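Uncharacterized protein (Bordetella pertussis, PDB 3FVV) probably removes the phosphate from histidinol phosphate to give histidinol in histidine biosynthesis, as a magnesium-dependent hydrolase of the HAD superfamily. Local coordinates at residues L8-H13 and Y184-N189; T14-D19 and D87-S92; Q96-V101 and R127-Q132; L110-T115 and H133-D138. All blocks are in the same frame, centred on the assembly; numbering follows the deposited sequence.

Interaction 1 (L8-H13 and Y184-N189). With SO4 (sulfate ion), chain C.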
loop_
_atom_site.group_PDB
_atom_site.type_symbol
_atom_site.label_atom_id
_atom_site.label_comp_id
_atom_site.label_asym_id
_atom_site.label_seq_id
_atom_site.Cartn_x
_atom_site.Cartn_y
_atom_site.Cartn_z
ATOM N N LEU A 8 -3.468 -9.512 -7.186
ATOM C CA LEU A 8 -3.108 -8.217 -6.671
ATOM C C LEU A 8 -3.574 -8.117 -5.215
ATOM O O LEU A 8 -4.721 -8.469 -4.871
ATOM C CB LEU A 8 -3.796 -7.109 -7.487
ATOM C CG LEU A 8 -3.526 -7.213 -9.015
ATOM C CD1 LEU A 8 -4.357 -6.119 -9.775
ATOM C CD2 LEU A 8 -2.063 -7.144 -9.372
ATOM N N PHE A 9 -2.684 -7.580 -4.389
ATOM C CA PHE A 9 -2.942 -7.361 -2.990
ATOM C C PHE A 9 -2.796 -5.919 -2.570
ATOM O O PHE A 9 -1.761 -5.318 -2.753
ATOM C CB PHE A 9 -1.995 -8.234 -2.185
ATOM C CG PHE A 9 -2.039 -9.646 -2.574
ATOM C CD1 PHE A 9 -3.012 -10.482 -2.057
ATOM C CD2 PHE A 9 -1.137 -10.142 -3.489
ATOM C CE1 PHE A 9 -3.067 -11.788 -2.420
ATOM C CE2 PHE A 9 -1.160 -11.466 -3.863
ATOM C CZ PHE A 9 -2.110 -12.307 -3.304
ATOM N N ASP A 10 -3.838 -5.386 -1.968
ATOM C CA ASP A 10 -3.728 -4.163 -1.159
ATOM C C ASP A 10 -2.858 -4.459 0.079
ATOM O O ASP A 10 -2.747 -5.592 0.505
ATOM C CB ASP A 10 -5.150 -3.727 -0.732
ATOM C CG ASP A 10 -5.154 -2.382 0.046
ATOM O OD1 ASP A 10 -4.566 -1.388 -0.496
ATOM O OD2 ASP A 10 -5.698 -2.326 1.176
ATOM N N LEU A 11 -2.223 -3.456 0.670
ATOM C CA LEU A 11 -1.418 -3.670 1.870
ATOM C C LEU A 11 -2.109 -3.252 3.181
ATOM O O LEU A 11 -2.421 -4.110 4.021
ATOM C CB LEU A 11 -0.076 -2.941 1.774
ATOM C CG LEU A 11 0.855 -3.085 2.974
ATOM C CD1 LEU A 11 1.237 -4.507 3.146
ATOM C CD2 LEU A 11 2.164 -2.166 2.822
ATOM N N ASP A 12 -2.367 -1.961 3.349
ATOM C CA ASP A 12 -2.727 -1.454 4.675
ATOM C C ASP A 12 -4.105 -1.911 5.052
ATOM O O ASP A 12 -5.036 -1.655 4.333
ATOM C CB ASP A 12 -2.572 0.070 4.736
ATOM C CG ASP A 12 -1.134 0.515 4.434
ATOM O OD1 ASP A 12 -0.176 -0.040 4.996
ATOM O OD2 ASP A 12 -0.932 1.377 3.581
ATOM N N HIS A 13 -4.195 -2.652 6.160
ATOM C CA HIS A 13 -5.453 -3.218 6.680
ATOM C C HIS A 13 -5.945 -4.390 5.874
ATOM O O HIS A 13 -6.964 -4.957 6.198
ATOM C CB HIS A 13 -6.542 -2.167 6.773
ATOM C CG HIS A 13 -6.177 -1.050 7.690
ATOM N ND1 HIS A 13 -6.012 -1.239 9.040
ATOM C CD2 HIS A 13 -5.881 0.247 7.450
ATOM C CE1 HIS A 13 -5.663 -0.096 9.603
ATOM N NE2 HIS A 13 -5.581 0.824 8.662
ATOM N N TYR A 184 -7.481 -8.175 -3.618
ATOM C CA TYR A 184 -7.916 -8.126 -2.268
ATOM C C TYR A 184 -7.791 -6.698 -1.697
ATOM O O TYR A 184 -6.732 -6.106 -1.770
ATOM C CB TYR A 184 -7.039 -9.058 -1.411
ATOM C CG TYR A 184 -7.060 -10.531 -1.770
ATOM C CD1 TYR A 184 -7.724 -11.446 -0.978
ATOM C CD2 TYR A 184 -6.367 -11.008 -2.875
ATOM C CE1 TYR A 184 -7.715 -12.778 -1.294
ATOM C CE2 TYR A 184 -6.385 -12.338 -3.217
ATOM C CZ TYR A 184 -7.045 -13.223 -2.404
ATOM O OH TYR A 184 -7.035 -14.557 -2.727
ATOM N N SER A 185 -8.859 -6.132 -1.129
ATOM C CA SER A 185 -8.757 -4.852 -0.470
ATOM C C SER A 185 -9.839 -4.666 0.572
ATOM O O SER A 185 -10.831 -5.341 0.564
ATOM C CB SER A 185 -8.747 -3.658 -1.464
ATOM O OG SER A 185 -8.344 -2.445 -0.787
ATOM N N ASP A 186 -9.638 -3.677 1.430
ATOM C CA ASP A 186 -10.496 -3.442 2.609
ATOM C C ASP A 186 -11.379 -2.222 2.479
ATOM O O ASP A 186 -12.294 -2.076 3.285
ATOM C CB ASP A 186 -9.661 -3.174 3.837
ATOM C CG ASP A 186 -8.859 -1.891 3.713
ATOM O OD1 ASP A 186 -8.209 -1.763 2.691
ATOM O OD2 ASP A 186 -8.929 -0.996 4.575
ATOM N N SER A 187 -11.106 -1.382 1.483
ATOM C CA SER A 187 -11.551 0.011 1.467
ATOM C C SER A 187 -12.369 0.398 0.254
ATOM O O SER A 187 -12.084 -0.036 -0.877
ATOM C CB SER A 187 -10.322 0.907 1.454
ATOM O OG SER A 187 -10.681 2.264 1.298
ATOM N N VAL A 188 -13.335 1.298 0.468
ATOM C CA VAL A 188 -14.152 1.796 -0.618
ATOM C C VAL A 188 -13.303 2.608 -1.570
ATOM O O VAL A 188 -13.668 2.731 -2.732
ATOM C CB VAL A 188 -15.391 2.607 -0.129
ATOM C CG1 VAL A 188 -16.157 3.181 -1.299
ATOM C CG2 VAL A 188 -16.337 1.706 0.685
ATOM N N ASN A 189 -12.149 3.114 -1.103
ATOM C CA ASN A 189 -11.176 3.769 -1.984
ATOM C C ASN A 189 -10.756 2.897 -3.144
ATOM O O ASN A 189 -10.404 3.396 -4.194
ATOM C CB ASN A 189 -9.905 4.162 -1.237
ATOM C CG ASN A 189 -10.052 5.443 -0.384
ATOM O OD1 ASN A 189 -9.350 5.615 0.627
ATOM N ND2 ASN A 189 -10.870 6.343 -0.817
HETATM S S SO4 C . -3.120 1.039 0.868
HETATM O O1 SO4 C . -2.323 -0.244 0.945
HETATM O O2 SO4 C . -3.270 1.570 -0.541
HETATM O O3 SO4 C . -4.361 0.757 1.573
HETATM O O4 SO4 C . -2.443 2.117 1.605
HETATM O O HOH W 1 -7.146 1.039 4.169
#
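The rings of Phe9 and Tyr184 lie side by side, their planes only 18° apart but slid so far that they barely overlap; the centroids are 5.1 Å apart, and the touch is made by Phe9 CE1 on Tyr184 CD2 at 3.4 Å. At the edge of the tyrosine ring, in its plane, sits Leu8 O. This carbonyl accepts from Tyr184 N, and Asp10 N returns a bond to Tyr184 O (3.0 Å), the two bonds of a parallel bridge. Further along, the carboxylates of Asp10 and Asp186 come together with nearly parallel planes, OD2 of Asp10 being 3.0 Å from OD1 of Asp186. Both oxygens are acceptors, so no hydrogen bond joins them; Thr14 OG1 bonds to Asp10 OD2, and Lys160 pairs with Asp10 OD1. Such a cluster of acids is consistent with the magnesium site of HAD phosphatases, and Asp10-Leu11-Asp12 fits their DxD signature. Sulfate O1 takes N-H bonds from Leu11 and, almost straight (174°), from Asp12 at 3.0 Å, much as a substrate phosphate would probably be held. A water oxygen donates to Asp186 OD2 at 2.7 Å and, weakly, to Asp12 O. Strand 5-9 runs between strands 110-115 and 180-185, while Tyr184 OH reaches His104 on helix 95-106.

Interaction 2 (T14-D19 and D87-S92)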
loop_
_atom_site.group_PDB
_atom_site.type_symbol
_atom_site.label_atom_id
_atom_site.label_comp_id
_atom_site.label_asym_id
_atom_site.label_seq_id
_atom_site.Cartn_x
_atom_site.Cartn_y
_atom_site.Cartn_z
ATOM N N THR A 14 -5.218 -4.779 4.838
ATOM C CA THR A 14 -5.557 -5.976 4.045
ATOM C C THR A 14 -4.569 -7.065 4.409
ATOM O O THR A 14 -4.947 -8.068 4.954
ATOM C CB THR A 14 -5.474 -5.659 2.520
ATOM O OG1 THR A 14 -6.528 -4.749 2.202
ATOM C CG2 THR A 14 -5.603 -6.936 1.646
ATOM N N LEU A 15 -3.288 -6.853 4.121
ATOM C CA LEU A 15 -2.274 -7.838 4.487
ATOM C C LEU A 15 -1.678 -7.549 5.856
ATOM O O LEU A 15 -1.154 -8.452 6.463
ATOM C CB LEU A 15 -1.203 -7.960 3.398
ATOM C CG LEU A 15 -1.582 -8.627 2.055
ATOM C CD1 LEU A 15 -0.340 -8.770 1.206
ATOM C CD2 LEU A 15 -2.266 -9.999 2.273
ATOM N N LEU A 16 -1.796 -6.303 6.372
ATOM C CA LEU A 16 -1.268 -5.956 7.680
ATOM C C LEU A 16 -2.411 -5.360 8.516
ATOM O O LEU A 16 -3.255 -4.640 7.980
ATOM C CB LEU A 16 -0.123 -4.941 7.578
ATOM C CG LEU A 16 1.122 -5.301 6.780
ATOM C CD1 LEU A 16 1.975 -4.033 6.666
ATOM C CD2 LEU A 16 1.817 -6.405 7.459
ATOM N N PRO A 17 -2.449 -5.672 9.821
ATOM C CA PRO A 17 -3.514 -5.174 10.670
ATOM C C PRO A 17 -3.205 -3.752 11.116
ATOM O O PRO A 17 -3.517 -3.394 12.192
ATOM C CB PRO A 17 -3.491 -6.142 11.863
ATOM C CG PRO A 17 -2.084 -6.617 11.939
ATOM C CD PRO A 17 -1.583 -6.634 10.529
ATOM N N LEU A 18 -2.618 -2.941 10.256
ATOM C CA LEU A 18 -2.313 -1.587 10.603
ATOM C C LEU A 18 -2.157 -0.791 9.293
ATOM O O LEU A 18 -2.178 -1.350 8.177
ATOM C CB LEU A 18 -1.047 -1.560 11.475
ATOM C CG LEU A 18 0.212 -2.341 10.980
ATOM C CD1 LEU A 18 0.941 -1.547 9.922
ATOM C CD2 LEU A 18 1.171 -2.778 12.115
ATOM N N ASP A 19 -2.031 0.515 9.439
ATOM C CA ASP A 19 -1.715 1.402 8.330
ATOM C C ASP A 19 -0.234 1.732 8.389
ATOM O O ASP A 19 0.249 2.515 9.241
ATOM C CB ASP A 19 -2.544 2.713 8.413
ATOM C CG ASP A 19 -2.118 3.723 7.358
ATOM O OD1 ASP A 19 -1.480 3.350 6.370
ATOM O OD2 ASP A 19 -2.427 4.896 7.520
ATOM N N ASP A 87 10.464 -3.756 14.497
ATOM C CA ASP A 87 9.749 -3.396 15.752
ATOM C C ASP A 87 8.257 -3.169 15.490
ATOM O O ASP A 87 7.447 -3.317 16.380
ATOM C CB ASP A 87 10.312 -2.105 16.392
ATOM C CG ASP A 87 11.710 -2.293 16.936
ATOM O OD1 ASP A 87 12.128 -3.459 16.954
ATOM O OD2 ASP A 87 12.374 -1.314 17.346
ATOM N N VAL A 88 7.895 -2.780 14.277
ATOM C CA VAL A 88 6.491 -2.525 13.966
ATOM C C VAL A 88 5.911 -3.496 12.929
ATOM O O VAL A 88 4.914 -4.141 13.154
ATOM C CB VAL A 88 6.318 -1.067 13.471
ATOM C CG1 VAL A 88 4.792 -0.766 13.179
ATOM C CG2 VAL A 88 6.873 -0.110 14.477
ATOM N N ILE A 89 6.519 -3.605 11.764
ATOM C CA ILE A 89 5.861 -4.346 10.713
ATOM C C ILE A 89 5.924 -5.849 10.987
ATOM O O ILE A 89 4.871 -6.520 11.042
ATOM C CB ILE A 89 6.414 -3.998 9.314
ATOM C CG1 ILE A 89 6.181 -2.492 9.008
ATOM C CG2 ILE A 89 5.755 -4.862 8.243
ATOM C CD1 ILE A 89 4.702 -2.031 8.910
ATOM N N ARG A 90 7.130 -6.384 11.140
ATOM C CA ARG A 90 7.287 -7.835 11.266
ATOM C C ARG A 90 6.388 -8.496 12.304
ATOM O O ARG A 90 5.770 -9.499 12.009
ATOM C CB ARG A 90 8.712 -8.244 11.582
ATOM C CG ARG A 90 9.548 -8.193 10.441
ATOM C CD ARG A 90 10.435 -9.420 10.274
ATOM N NE ARG A 90 10.791 -9.435 8.865
ATOM C CZ ARG A 90 10.305 -10.289 7.965
ATOM N NH1 ARG A 90 10.694 -10.175 6.718
ATOM N NH2 ARG A 90 9.460 -11.255 8.286
ATOM N N PRO A 91 6.313 -7.937 13.497
ATOM C CA PRO A 91 5.460 -8.610 14.459
ATOM C C PRO A 91 3.972 -8.505 14.143
ATOM O O PRO A 91 3.197 -9.089 14.857
ATOM C CB PRO A 91 5.726 -7.870 15.769
ATOM C CG PRO A 91 7.044 -7.150 15.562
ATOM C CD PRO A 91 7.060 -6.811 14.093
ATOM N N SER A 92 3.557 -7.715 13.162
ATOM C CA SER A 92 2.163 -7.668 12.795
ATOM C C SER A 92 1.854 -8.611 11.623
ATOM O O SER A 92 0.733 -8.629 11.136
ATOM C CB SER A 92 1.813 -6.217 12.391
ATOM O OG SER A 92 2.234 -5.931 11.045
HETATM O O HOH W 2 -0.534 -9.721 8.758
#
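Leu18 faces Ser92 and Ile89, its CB directed at the segment 87-92. With chi1 at 50° its CG stands between the backbone N and the carbonyl carbon, and the branch point comes within 4.1 Å of Ser92 OG. From there the two methyls part: CD1 reaches CD1 of Ile89 at 3.9 Å, the side chains crossing at about a right angle, whereas CD2 lies against Ser92, 3.5 Å from its CB. Leu16 straddles the same pair, with CD1 on the Ile89 tip and CD2 3.6 Å from Ser92 OG. That hydroxyl is turned back on its own chain, donating in plane to a lone pair of Ile89 O (2.7 Å), which also accepts from Ser92 N; the two bonds hold the hydroxyl against its own turn while Ser92 CB and OG lie against the leucine methyls. Pro17 CD packs on Ser92 O at 3.1 Å. A water donates to both Leu15 O and Ser92 O, joining the two backbones in the absence of any direct hydrogen bond. Chain leaving the core toward helix 20-30 thereby meets chain returning from helix 74-89, a pairing consistent with the base of the helical C1-type cap of HAD hydrolases.

Interaction 3 (Q96-V101 and R127-Q132)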
loop_
_atom_site.group_PDB
_atom_site.type_symbol
_atom_site.label_atom_id
_atom_site.label_comp_id
_atom_site.label_asym_id
_atom_site.label_seq_id
_atom_site.Cartn_x
_atom_site.Cartn_y
_atom_site.Cartn_z
ATOM N N GLN A 96 -2.265 -16.001 8.494
ATOM C CA GLN A 96 -3.361 -15.834 7.547
ATOM C C GLN A 96 -3.003 -14.943 6.356
ATOM O O GLN A 96 -3.304 -15.297 5.241
ATOM C CB GLN A 96 -4.663 -15.283 8.181
ATOM C CG GLN A 96 -5.401 -16.296 9.028
ATOM C CD GLN A 96 -4.570 -16.711 10.206
ATOM O OE1 GLN A 96 -4.045 -15.830 10.925
ATOM N NE2 GLN A 96 -4.366 -18.054 10.384
ATOM N N ALA A 97 -2.457 -13.754 6.598
ATOM C CA ALA A 97 -2.034 -12.864 5.505
ATOM C C ALA A 97 -0.933 -13.511 4.675
ATOM O O ALA A 97 -0.971 -13.458 3.450
ATOM C CB ALA A 97 -1.582 -11.445 6.052
ATOM N N VAL A 98 0.063 -14.120 5.317
ATOM C CA VAL A 98 1.139 -14.774 4.581
ATOM C C VAL A 98 0.582 -15.853 3.673
ATOM O O VAL A 98 1.000 -15.968 2.500
ATOM C CB VAL A 98 2.244 -15.356 5.520
ATOM C CG1 VAL A 98 3.269 -16.223 4.709
ATOM C CG2 VAL A 98 2.950 -14.237 6.219
ATOM N N ASP A 99 -0.382 -16.613 4.205
ATOM C CA ASP A 99 -0.940 -17.764 3.494
ATOM C C ASP A 99 -1.808 -17.370 2.296
ATOM O O ASP A 99 -1.797 -18.049 1.328
ATOM C CB ASP A 99 -1.739 -18.645 4.430
ATOM C CG ASP A 99 -0.874 -19.634 5.206
ATOM O OD1 ASP A 99 0.269 -19.837 4.807
ATOM O OD2 ASP A 99 -1.365 -20.299 6.125
ATOM N N VAL A 100 -2.533 -16.249 2.372
ATOM C CA VAL A 100 -3.316 -15.745 1.229
ATOM C C VAL A 100 -2.371 -15.446 0.065
ATOM O O VAL A 100 -2.599 -15.890 -1.089
ATOM C CB VAL A 100 -4.278 -14.584 1.681
ATOM C CG1 VAL A 100 -4.033 -13.278 1.003
ATOM C CG2 VAL A 100 -5.695 -14.986 1.423
ATOM N N VAL A 101 -1.263 -14.798 0.376
ATOM C CA VAL A 101 -0.254 -14.555 -0.627
ATOM C C VAL A 101 0.395 -15.843 -1.112
ATOM O O VAL A 101 0.450 -16.118 -2.296
ATOM C CB VAL A 101 0.786 -13.539 -0.128
ATOM C CG1 VAL A 101 1.800 -13.283 -1.220
ATOM C CG2 VAL A 101 0.073 -12.226 0.264
ATOM N N ARG A 127 8.792 -7.599 -0.306
ATOM C CA ARG A 127 9.783 -8.640 -0.132
ATOM C C ARG A 127 9.484 -9.572 1.066
ATOM O O ARG A 127 9.698 -10.802 0.981
ATOM C CB ARG A 127 11.156 -7.998 0.039
ATOM C CG ARG A 127 12.297 -8.943 0.344
ATOM C CD ARG A 127 13.527 -8.106 0.502
ATOM N NE ARG A 127 14.626 -8.775 1.179
ATOM C CZ ARG A 127 15.730 -9.243 0.591
ATOM N NH1 ARG A 127 15.906 -9.177 -0.745
ATOM N NH2 ARG A 127 16.670 -9.786 1.348
ATOM N N ALA A 128 9.016 -9.026 2.181
ATOM C CA ALA A 128 8.689 -9.895 3.335
ATOM C C ALA A 128 7.605 -10.922 3.017
ATOM O O ALA A 128 7.564 -11.986 3.631
ATOM C CB ALA A 128 8.306 -9.072 4.582
ATOM N N PHE A 129 6.761 -10.629 2.027
ATOM C CA PHE A 129 5.724 -11.562 1.621
ATOM C C PHE A 129 6.139 -12.479 0.484
ATOM O O PHE A 129 5.358 -13.300 0.073
ATOM C CB PHE A 129 4.482 -10.776 1.225
ATOM C CG PHE A 129 3.616 -10.374 2.385
ATOM C CD1 PHE A 129 2.791 -11.285 2.971
ATOM C CD2 PHE A 129 3.645 -9.078 2.893
ATOM C CE1 PHE A 129 1.986 -10.908 4.043
ATOM C CE2 PHE A 129 2.878 -8.694 3.953
ATOM C CZ PHE A 129 2.019 -9.605 4.526
ATOM N N GLY A 130 7.361 -12.315 -0.040
ATOM C CA GLY A 130 7.793 -13.050 -1.233
ATOM C C GLY A 130 7.228 -12.537 -2.539
ATOM O O GLY A 130 7.192 -13.249 -3.523
ATOM N N VAL A 131 6.705 -11.321 -2.530
ATOM C CA VAL A 131 6.043 -10.767 -3.671
ATOM C C VAL A 131 7.113 -9.952 -4.392
ATOM O O VAL A 131 7.798 -9.131 -3.760
ATOM C CB VAL A 131 4.860 -9.893 -3.233
ATOM C CG1 VAL A 131 4.388 -9.033 -4.425
ATOM C CG2 VAL A 131 3.713 -10.803 -2.688
ATOM N N GLN A 132 7.227 -10.152 -5.704
ATOM C CA GLN A 132 8.362 -9.633 -6.476
ATOM C C GLN A 132 7.991 -8.355 -7.163
ATOM O O GLN A 132 8.876 -7.690 -7.674
ATOM C CB GLN A 132 8.833 -10.634 -7.541
ATOM C CG GLN A 132 9.197 -12.018 -7.005
ATOM C CD GLN A 132 10.307 -11.943 -5.950
ATOM O OE1 GLN A 132 11.337 -11.324 -6.184
ATOM N NE2 GLN A 132 10.067 -12.521 -4.763
#
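Ala97 meets Phe129 first: its CB is 4.1 Å from ring atom CE1, and its carbonyl oxygen approaches the same carbon obliquely at 3.9 Å. One residue on, Val98 presents both backbone and side chain to the ring. Its N lies at the ring's edge, in plane, and CG2, set beside that N, comes to within 4.1 Å of Phe129 CE1 as the side chains cross obliquely. The phenylalanine reaches across because its CG stands beside its own backbone N (chi1 -83°), carrying the ring over to the helix although the CB itself does not point there. Helix 119-128 runs out in a Schellman motif: Gly130 takes a positive phi of 76° and its N bonds to Arg127 O at 3.0 Å, turning the chain toward strand 133-142. Helices 95-106 and 119-128 flank strand 110-115 in sequence, in the alternating helix and strand order of the Rossmann-like HAD core, and Leu15 from the loop after strand 5-9 packs against residues of both segments. A turn further along, Val101 has its CB directed toward the segment 127-132 and splits its methyls between two partners. CG2 lies 3.9 Å from Phe129 CD1, the two side chains at about a right angle; CG1 presses on Val131 CG2 at 3.5 Å, tighter than normal van der Waals contact.

Interaction 4 (L110-T115 and H133-D138). With SO4 (sulfate ion), chain C.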
loop_
_atom_site.group_PDB
_atom_site.type_symbol
_atom_site.label_atom_id
_atom_site.label_comp_id
_atom_site.label_asym_id
_atom_site.label_seq_id
_atom_site.Cartn_x
_atom_site.Cartn_y
_atom_site.Cartn_z
ATOM N N LEU A 110 0.843 -14.593 -11.155
ATOM C CA LEU A 110 1.663 -13.376 -11.156
ATOM C C LEU A 110 1.167 -12.483 -10.004
ATOM O O LEU A 110 0.051 -12.053 -10.044
ATOM C CB LEU A 110 1.551 -12.636 -12.489
ATOM C CG LEU A 110 2.282 -11.290 -12.565
ATOM C CD1 LEU A 110 3.770 -11.508 -12.240
ATOM C CD2 LEU A 110 2.036 -10.559 -13.941
ATOM N N CYS A 111 1.994 -12.208 -9.010
ATOM C CA CYS A 111 1.566 -11.512 -7.768
ATOM C C CYS A 111 2.255 -10.145 -7.595
ATOM O O CYS A 111 3.442 -10.014 -7.816
ATOM C CB CYS A 111 1.884 -12.355 -6.533
ATOM S SG CYS A 111 1.023 -13.928 -6.544
ATOM N N ALA A 112 1.458 -9.150 -7.166
ATOM C CA ALA A 112 1.897 -7.780 -6.969
ATOM C C ALA A 112 1.165 -7.206 -5.758
ATOM O O ALA A 112 -0.053 -7.479 -5.520
ATOM C CB ALA A 112 1.574 -6.912 -8.214
ATOM N N LEU A 113 1.910 -6.389 -5.021
ATOM C CA LEU A 113 1.382 -5.546 -3.977
ATOM C C LEU A 113 1.055 -4.171 -4.581
ATOM O O LEU A 113 1.918 -3.548 -5.237
ATOM C CB LEU A 113 2.392 -5.468 -2.827
ATOM C CG LEU A 113 2.009 -4.919 -1.458
ATOM C CD1 LEU A 113 1.030 -5.786 -0.691
ATOM C CD2 LEU A 113 3.291 -4.722 -0.584
ATOM N N VAL A 114 -0.206 -3.740 -4.392
ATOM C CA VAL A 114 -0.677 -2.480 -4.951
ATOM C C VAL A 114 -1.161 -1.571 -3.834
ATOM O O VAL A 114 -2.251 -1.806 -3.249
ATOM C CB VAL A 114 -1.828 -2.704 -5.989
ATOM C CG1 VAL A 114 -2.026 -1.407 -6.807
ATOM C CG2 VAL A 114 -1.522 -3.896 -6.902
ATOM N N THR A 115 -0.381 -0.529 -3.546
ATOM C CA THR A 115 -0.559 0.241 -2.332
ATOM C C THR A 115 -0.252 1.732 -2.505
ATOM O O THR A 115 0.696 2.101 -3.185
ATOM C CB THR A 115 0.356 -0.364 -1.206
ATOM O OG1 THR A 115 0.280 0.439 -0.030
ATOM C CG2 THR A 115 1.799 -0.439 -1.672
ATOM N N HIS A 133 6.710 -7.980 -7.172
ATOM C CA HIS A 133 6.246 -6.765 -7.905
ATOM C C HIS A 133 5.529 -5.855 -6.965
ATOM O O HIS A 133 4.641 -6.318 -6.210
ATOM C CB HIS A 133 5.301 -7.186 -9.026
ATOM C CG HIS A 133 5.977 -8.050 -10.050
ATOM N ND1 HIS A 133 6.909 -7.538 -10.938
ATOM C CD2 HIS A 133 5.947 -9.383 -10.255
ATOM C CE1 HIS A 133 7.401 -8.528 -11.662
ATOM N NE2 HIS A 133 6.830 -9.657 -11.266
ATOM N N LEU A 134 5.850 -4.569 -7.044
ATOM C CA LEU A 134 5.264 -3.554 -6.161
ATOM C C LEU A 134 4.741 -2.422 -7.016
ATOM O O LEU A 134 5.478 -1.855 -7.805
ATOM C CB LEU A 134 6.328 -2.959 -5.267
ATOM C CG LEU A 134 5.884 -1.821 -4.325
ATOM C CD1 LEU A 134 4.854 -2.263 -3.304
ATOM C CD2 LEU A 134 7.083 -1.236 -3.634
ATOM N N ILE A 135 3.494 -2.070 -6.820
ATOM C CA ILE A 135 2.887 -1.014 -7.578
ATOM C C ILE A 135 2.411 -0.010 -6.518
ATOM O O ILE A 135 1.256 -0.060 -6.015
ATOM C CB ILE A 135 1.751 -1.561 -8.484
ATOM C CG1 ILE A 135 2.273 -2.639 -9.477
ATOM C CG2 ILE A 135 1.093 -0.430 -9.268
ATOM C CD1 ILE A 135 1.199 -3.660 -9.925
ATOM N N ALA A 136 3.337 0.872 -6.150
ATOM C CA ALA A 136 3.156 1.823 -5.041
ATOM C C ALA A 136 3.368 3.257 -5.501
ATOM O O ALA A 136 4.001 3.494 -6.502
ATOM C CB ALA A 136 4.152 1.522 -3.874
ATOM N N THR A 137 2.828 4.227 -4.758
ATOM C CA THR A 137 3.115 5.647 -5.033
ATOM C C THR A 137 4.635 5.789 -4.895
ATOM O O THR A 137 5.239 5.255 -3.960
ATOM C CB THR A 137 2.361 6.510 -4.076
ATOM O OG1 THR A 137 0.978 6.277 -4.340
ATOM C CG2 THR A 137 2.684 8.074 -4.215
ATOM N N ASP A 138 5.251 6.437 -5.865
ATOM C CA ASP A 138 6.691 6.525 -5.902
ATOM C C ASP A 138 7.143 7.908 -5.515
ATOM O O ASP A 138 6.727 8.917 -6.109
ATOM C CB ASP A 138 7.265 6.185 -7.283
ATOM C CG ASP A 138 7.065 4.694 -7.641
ATOM O OD1 ASP A 138 7.285 3.804 -6.762
ATOM O OD2 ASP A 138 6.676 4.442 -8.803
HETATM S S SO4 C . -3.120 1.039 0.868
HETATM O O1 SO4 C . -2.323 -0.244 0.945
HETATM O O2 SO4 C . -3.270 1.570 -0.541
HETATM O O3 SO4 C . -4.361 0.757 1.573
HETATM O O4 SO4 C . -2.443 2.117 1.605
#
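Strands 110-115 and 133-136 are the two parallel strands of a beta-alpha-beta unit connected through helix 119-128, part of the central sheet of the Rossmann-like HAD core; their axes come within 4.6 Å at an angle of 24°. The ladder alternates in the parallel manner: Leu113 N bonds to His133 O, Leu113 O accepts from Ile135 N at 2.7 Å and 168°, and Thr115 N bonds to Ile135 O. Beyond it, Thr137 N reaches Thr115 O only weakly, at 3.4 Å. On one face Ile135 extends CD1 across to Ala112 CB at 3.7 Å and also meets CG2 of Val114, beneath helix 158-170, whose Trp167 touches Ile135 and the ring of His133. The imidazole has Cys111 O at its edge, in plane, while Leu110 CD1 comes obliquely to CD2 of His133 at 3.6 Å. The other face, packed by helix 119-128, pairs Leu113 CD2 with Leu134 CD1, and Leu134 CD1 also lies 3.9 Å from Thr115 CG2. Ala136 CB touches this threonine methyl as well. The hydroxyl OG1 of Thr115, anti to the backbone N (chi1 175°), accepts from Thr117 N and donates to sulfate O1 at 2.9 Å.

How the interactions relate
Interactions 1 and 4 share the central sheet: strand 5-9 lies beside strand 110-115, Phe9 bonding to Ala112 and Val114, and their centres are about 12 Å apart with the sulfate touched by both. Interaction 3 packs a helix and a helix end over this sheet, Val131 resting on strand 110-115 and Val100 on Phe9 and Tyr184. Interaction 2 has its centre about 14 Å from that of interaction 1 and about 17 Å from that of interaction 4; its segment 14-19 continues directly from 8-13, and Leu15 touches both interactions 3 and 4. Along the chain, interaction 1 spans the other three; 2 precedes 3 and 4, whose segments alternate. The anion site thus draws on the loop after strand 5-9, the end of strand 110-115 and helix 158-170, with the probable cap base adjoining.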